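Long-range contacts in glycosylation Associate Protein 1 (Streptococcus agalactiae serotype V, PDB 6OYC), which is an accessory Sec system component that forms a complex with its Gap2 and Gap3 partners and probably supports glycosylation and secretion of serine-rich adhesins: residues D118-V123 against I134-N139; A143-F148 against L158-G163. One frame throughout, in Å; residues are numbered along the deposited sequence.

Interaction 1 pairs 118-123 with 134-139 and interaction 2 pairs 143-148 with 158-163: two successive antiparallel hairpins of one long meandering sheet, their centres 11 Å apart. Strands 131-138 and 141-148 are neighbours in that sheet, so the inner strand of each hairpin borders the inner strand of the other. Three contacts join them: a salt bridge from K145 NZ to D135 OD1 (2.7 Å), a probable backbone hydrogen bond between Y136 N and K144 O (2.7 Å), and packing of I134 CD1 on F148 CE2 (3.7 Å). The centres of the two contacts lie about 29 and 26 Å from the centre of the chain, on the same side of it.

Interaction 1 (D118-V123 against I134-N139); sequences DLIAKV and IDYFAN
The F137 ring carries L119 on one face: CD2 stands 3.6 Å from the centroid and only 2° off the ring normal, a CH-pi contact centred on the ring. At its edge, in plane, lies I120 O, while the extended chain of K122 slants past the ring, with CG 3.8 Å from F137 CE1. A chi1 of -175° swings CG of L119 beside its carbonyl carbon, and the second torsion then brings CD2 over the ring. The Y136 ring has I120 O above one face, offset toward the rim, and its outer end runs beside I120 CG2, which is 3.6 Å from Y136 OH. This is the antiparallel hairpin of strands 118-125 and 131-138; the N-to-C directions of the paired segments differ by 167°. K122 and D135 form a hydrogen-bonded pair, with K122 N to D135 O at 2.9 Å and D135 N to K122 O at 3.0 Å. F137 N donates to I120 O at 2.8 Å. I120 and A121 form a classic beta bulge opposite V113 of strand 111-115. On the sheet face of A121, V123 and I134, A121 CB meets I134 CG2 at 3.6 Å, with loop residues W98, F93 and L96 packing against A121, V123 and I134 in turn.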
loop_
_atom_site.group_PDB
_atom_site.type_symbol
_atom_site.label_atom_id
_atom_site.label_comp_id
_atom_site.label_asym_id
_atom_site.label_seq_id
_atom_site.Cartn_x
_atom_site.Cartn_y
_atom_site.Cartn_z
ATOM N N ASP A 118 28.624 -5.992 23.312
ATOM C CA ASP A 118 28.348 -6.939 22.237
ATOM C C ASP A 118 26.893 -6.837 21.799
ATOM O O ASP A 118 25.982 -6.956 22.623
ATOM C CB ASP A 118 28.637 -8.372 22.688
ATOM C CG ASP A 118 30.095 -8.725 22.576
ATOM O OD1 ASP A 118 30.917 -7.788 22.449
ATOM O OD2 ASP A 118 30.420 -9.932 22.619
ATOM N N LEU A 119 26.682 -6.627 20.504
ATOM C CA LEU A 119 25.333 -6.623 19.950
ATOM C C LEU A 119 24.700 -8.003 20.111
ATOM O O LEU A 119 25.259 -9.006 19.657
ATOM C CB LEU A 119 25.362 -6.224 18.474
ATOM C CG LEU A 119 23.982 -6.077 17.813
ATOM C CD1 LEU A 119 23.071 -5.092 18.578
ATOM C CD2 LEU A 119 24.117 -5.645 16.361
ATOM N N ILE A 120 23.545 -8.060 20.769
ATOM C CA ILE A 120 22.744 -9.277 20.809
ATOM C C ILE A 120 21.601 -9.233 19.801
ATOM O O ILE A 120 21.336 -10.222 19.125
ATOM C CB ILE A 120 22.204 -9.531 22.231
ATOM C CG1 ILE A 120 23.344 -9.536 23.248
ATOM C CG2 ILE A 120 21.444 -10.837 22.264
ATOM C CD1 ILE A 120 24.444 -10.462 22.865
ATOM N N ALA A 121 20.899 -8.108 19.685
ATOM C CA ALA A 121 19.703 -8.108 18.858
ATOM C C ALA A 121 19.321 -6.687 18.486
ATOM O O ALA A 121 19.693 -5.723 19.161
ATOM C CB ALA A 121 18.529 -8.794 19.562
ATOM N N LYS A 122 18.570 -6.583 17.387
ATOM C CA LYS A 122 17.899 -5.355 16.987
ATOM C C LYS A 122 16.405 -5.623 16.966
ATOM O O LYS A 122 15.955 -6.596 16.364
ATOM C CB LYS A 122 18.375 -4.873 15.631
ATOM C CG LYS A 122 19.834 -4.603 15.577
ATOM C CD LYS A 122 20.216 -3.830 14.317
ATOM C CE LYS A 122 21.746 -3.768 14.168
ATOM N NZ LYS A 122 22.237 -2.680 13.233
ATOM N N VAL A 123 15.642 -4.780 17.646
ATOM C CA VAL A 123 14.216 -4.988 17.830
ATOM C C VAL A 123 13.484 -4.026 16.917
ATOM O O VAL A 123 13.771 -2.827 16.929
ATOM C CB VAL A 123 13.821 -4.783 19.300
ATOM C CG1 VAL A 123 12.323 -4.933 19.472
ATOM C CG2 VAL A 123 14.600 -5.772 20.183
ATOM N N ILE A 134 12.760 -9.640 15.453
ATOM C CA ILE A 134 14.035 -9.411 16.117
ATOM C C ILE A 134 15.151 -10.042 15.284
ATOM O O ILE A 134 15.116 -11.251 14.993
ATOM C CB ILE A 134 14.042 -9.974 17.542
ATOM C CG1 ILE A 134 12.981 -9.287 18.400
ATOM C CG2 ILE A 134 15.427 -9.859 18.130
ATOM C CD1 ILE A 134 12.660 -10.066 19.649
ATOM N N ASP A 135 16.144 -9.221 14.910
ATOM C CA ASP A 135 17.378 -9.725 14.321
ATOM C C ASP A 135 18.304 -10.124 15.456
ATOM O O ASP A 135 18.669 -9.285 16.286
ATOM C CB ASP A 135 18.051 -8.678 13.439
ATOM C CG ASP A 135 17.263 -8.379 12.168
ATOM O OD1 ASP A 135 16.331 -9.146 11.816
ATOM O OD2 ASP A 135 17.583 -7.352 11.527
ATOM N N TYR A 136 18.665 -11.397 15.511
ATOM C CA TYR A 136 19.457 -11.932 16.605
ATOM C C TYR A 136 20.861 -12.208 16.087
ATOM O O TYR A 136 21.028 -12.786 15.007
ATOM C CB TYR A 136 18.805 -13.192 17.172
ATOM C CG TYR A 136 19.195 -13.477 18.593
ATOM C CD1 TYR A 136 20.367 -14.167 18.888
ATOM C CD2 TYR A 136 18.392 -13.066 19.645
ATOM C CE1 TYR A 136 20.726 -14.424 20.191
ATOM C CE2 TYR A 136 18.736 -13.333 20.955
ATOM C CZ TYR A 136 19.901 -14.006 21.227
ATOM O OH TYR A 136 20.237 -14.266 22.538
ATOM N N PHE A 137 21.860 -11.767 16.838
ATOM C CA PHE A 137 23.225 -11.686 16.351
ATOM C C PHE A 137 24.112 -12.611 17.154
ATOM O O PHE A 137 23.845 -12.880 18.325
ATOM C CB PHE A 137 23.802 -10.258 16.459
ATOM C CG PHE A 137 23.269 -9.323 15.436
ATOM C CD1 PHE A 137 21.997 -8.780 15.582
ATOM C CD2 PHE A 137 24.033 -8.987 14.324
ATOM C CE1 PHE A 137 21.495 -7.921 14.636
ATOM C CE2 PHE A 137 23.532 -8.128 13.365
ATOM C CZ PHE A 137 22.250 -7.601 13.513
ATOM N N ALA A 138 25.182 -13.067 16.508
ATOM C CA ALA A 138 26.310 -13.685 17.183
ATOM C C ALA A 138 27.570 -13.176 16.509
ATOM O O ALA A 138 27.619 -13.080 15.276
ATOM C CB ALA A 138 26.242 -15.211 17.142
ATOM N N ASN A 139 28.558 -12.798 17.327
ATOM C CA ASN A 139 29.827 -12.253 16.846
ATOM C C ASN A 139 29.610 -11.152 15.821
ATOM O O ASN A 139 30.222 -11.149 14.754
ATOM C CB ASN A 139 30.712 -13.345 16.242
ATOM C CG ASN A 139 31.035 -14.443 17.213
ATOM O OD1 ASN A 139 30.636 -15.595 17.017
ATOM N ND2 ASN A 139 31.776 -14.103 18.272
#

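Interaction 2 (A143-F148 against L158-G163); sequences AKKYLF and LYYDNG
K145 and Y160 cross obliquely, and the lysine's bent chain decides where they meet. Its CG is anti to the backbone N (chi1 -177°), after which the bend at chi3 brings CE to 3.4 Å from Y160 OH and the bend at chi4 directs NZ. The amine's partner lies beyond the tyrosine: NZ forms a salt bridge with D135 OD1 on strand 131-138, so the aliphatic portion of K145 does the touching here. The Y160 ring lies along the facing backbone. A143 O, K144 CA and K145 N all lie at its edge, in plane, with A143 O 3.5 Å from Y160 CD1. One ring face is met within its own strand by L158 CD2, offset toward the rim.

K144 and Y159 adopt a different arrangement: they form a non-hydrogen-bonded pair, and their side chains run side by side, pointing the same way. K144 CG sits between the backbone N and the carbonyl carbon (chi1 40°), and the chain is extended beyond it, bringing CD to 3.8 Å from Y159 CE2.

The pairing rests on three backbone bonds. K145 N donates to L158 O at 2.8 Å and L158 N to K145 O at 2.9 Å, closing the K145-L158 hydrogen-bonded pair, and Y160 N reaches A143 O at 2.8 Å. A143 and K144 together face Y136, a classic beta bulge.

Within the ten-stranded antiparallel sheet, strand 141-148 lies between strands 131-138 and 154-161. Strand 164-171 follows on the far side of 154-161, where L158 packs on E165 and Q168, and the ring of Y159 meets that of Y167 with planes inclined at about 35°.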
loop_
_atom_site.group_PDB
_atom_site.type_symbol
_atom_site.label_atom_id
_atom_site.label_comp_id
_atom_site.label_asym_id
_atom_site.label_seq_id
_atom_site.Cartn_x
_atom_site.Cartn_y
_atom_site.Cartn_z
ATOM N N ALA A 143 22.464 -13.918 12.934
ATOM C CA ALA A 143 22.397 -15.370 12.955
ATOM C C ALA A 143 21.000 -15.883 12.663
ATOM O O ALA A 143 20.843 -16.857 11.910
ATOM C CB ALA A 143 22.860 -15.908 14.309
ATOM N N LYS A 144 19.979 -15.223 13.208
ATOM C CA LYS A 144 18.608 -15.605 12.916
ATOM C C LYS A 144 17.707 -14.389 13.086
ATOM O O LYS A 144 18.050 -13.423 13.777
ATOM C CB LYS A 144 18.152 -16.776 13.797
ATOM C CG LYS A 144 18.621 -16.713 15.237
ATOM C CD LYS A 144 18.444 -18.043 15.932
ATOM C CE LYS A 144 19.097 -18.050 17.317
ATOM N NZ LYS A 144 19.276 -19.443 17.839
ATOM N N LYS A 145 16.558 -14.439 12.416
ATOM C CA LYS A 145 15.533 -13.409 12.503
ATOM C C LYS A 145 14.264 -14.066 13.020
ATOM O O LYS A 145 13.764 -15.015 12.411
ATOM C CB LYS A 145 15.293 -12.736 11.142
ATOM C CG LYS A 145 14.283 -11.595 11.188
ATOM C CD LYS A 145 13.780 -11.180 9.792
ATOM C CE LYS A 145 14.892 -10.657 8.894
ATOM N NZ LYS A 145 15.371 -9.290 9.319
ATOM N N TYR A 146 13.771 -13.584 14.160
ATOM C CA TYR A 146 12.502 -14.024 14.726
ATOM C C TYR A 146 11.381 -13.198 14.112
ATOM O O TYR A 146 11.384 -11.978 14.256
ATOM C CB TYR A 146 12.492 -13.833 16.236
ATOM C CG TYR A 146 13.399 -14.750 17.020
ATOM C CD1 TYR A 146 14.737 -14.424 17.229
ATOM C CD2 TYR A 146 12.909 -15.919 17.596
ATOM C CE1 TYR A 146 15.566 -15.249 17.968
ATOM C CE2 TYR A 146 13.732 -16.757 18.332
ATOM C CZ TYR A 146 15.057 -16.422 18.513
ATOM O OH TYR A 146 15.880 -17.239 19.246
ATOM N N LEU A 147 10.434 -13.848 13.429
ATOM C CA LEU A 147 9.281 -13.173 12.822
ATOM C C LEU A 147 8.057 -13.425 13.689
ATOM O O LEU A 147 7.648 -14.580 13.865
ATOM C CB LEU A 147 8.956 -13.685 11.421
ATOM C CG LEU A 147 9.668 -13.270 10.146
ATOM C CD1 LEU A 147 9.604 -11.748 9.956
ATOM C CD2 LEU A 147 11.112 -13.810 10.160
ATOM N N PHE A 148 7.458 -12.361 14.189
ATOM C CA PHE A 148 6.299 -12.479 15.055
ATOM C C PHE A 148 5.037 -12.177 14.266
ATOM O O PHE A 148 5.004 -11.222 13.483
ATOM C CB PHE A 148 6.429 -11.542 16.258
ATOM C CG PHE A 148 7.568 -11.908 17.163
ATOM C CD1 PHE A 148 7.379 -12.826 18.199
ATOM C CD2 PHE A 148 8.840 -11.362 16.967
ATOM C CE1 PHE A 148 8.421 -13.174 19.032
ATOM C CE2 PHE A 148 9.896 -11.720 17.799
ATOM C CZ PHE A 148 9.685 -12.624 18.832
ATOM N N LEU A 158 14.109 -17.219 10.585
ATOM C CA LEU A 158 14.937 -17.225 9.387
ATOM C C LEU A 158 16.387 -17.380 9.841
ATOM O O LEU A 158 16.923 -16.496 10.515
ATOM C CB LEU A 158 14.726 -15.933 8.587
ATOM C CG LEU A 158 15.024 -15.991 7.083
ATOM C CD1 LEU A 158 14.509 -14.764 6.318
ATOM C CD2 LEU A 158 16.527 -16.189 6.846
ATOM N N TYR A 159 17.020 -18.492 9.478
ATOM C CA TYR A 159 18.394 -18.751 9.893
ATOM C C TYR A 159 19.377 -18.318 8.822
ATOM O O TYR A 159 19.103 -18.415 7.623
ATOM C CB TYR A 159 18.616 -20.234 10.196
ATOM C CG TYR A 159 17.885 -20.711 11.422
ATOM C CD1 TYR A 159 16.575 -21.147 11.327
ATOM C CD2 TYR A 159 18.500 -20.702 12.680
ATOM C CE1 TYR A 159 15.897 -21.582 12.436
ATOM C CE2 TYR A 159 17.823 -21.147 13.811
ATOM C CZ TYR A 159 16.520 -21.579 13.675
ATOM O OH TYR A 159 15.823 -22.016 14.762
ATOM N N TYR A 160 20.545 -17.869 9.270
ATOM C CA TYR A 160 21.596 -17.389 8.389
ATOM C C TYR A 160 22.858 -18.207 8.602
ATOM O O TYR A 160 23.091 -18.737 9.688
ATOM C CB TYR A 160 21.918 -15.898 8.653
ATOM C CG TYR A 160 20.770 -14.960 8.410
ATOM C CD1 TYR A 160 19.814 -14.730 9.392
ATOM C CD2 TYR A 160 20.640 -14.297 7.198
ATOM C CE1 TYR A 160 18.743 -13.855 9.165
ATOM C CE2 TYR A 160 19.574 -13.432 6.957
ATOM C CZ TYR A 160 18.635 -13.211 7.946
ATOM O OH TYR A 160 17.588 -12.346 7.712
ATOM N N ASP A 161 23.687 -18.290 7.566
ATOM C CA ASP A 161 25.066 -18.721 7.748
ATOM C C ASP A 161 25.956 -17.771 6.959
ATOM O O ASP A 161 25.502 -16.737 6.458
ATOM C CB ASP A 161 25.255 -20.201 7.370
ATOM C CG ASP A 161 24.692 -20.549 6.009
ATOM O OD1 ASP A 161 24.584 -19.658 5.143
ATOM O OD2 ASP A 161 24.356 -21.732 5.802
ATOM N N ASN A 162 27.248 -18.084 6.903
ATOM C CA ASN A 162 28.130 -17.411 5.957
ATOM C C ASN A 162 27.711 -17.840 4.560
ATOM O O ASN A 162 27.710 -19.034 4.243
ATOM C CB ASN A 162 29.592 -17.757 6.224
ATOM C CG ASN A 162 29.933 -17.762 7.700
ATOM O OD1 ASN A 162 29.475 -16.906 8.458
ATOM N ND2 ASN A 162 30.738 -18.736 8.117
ATOM N N GLY A 163 27.329 -16.878 3.733
ATOM C CA GLY A 163 26.534 -17.174 2.557
ATOM C C GLY A 163 25.134 -16.609 2.618
ATOM O O GLY A 163 24.369 -16.799 1.664
#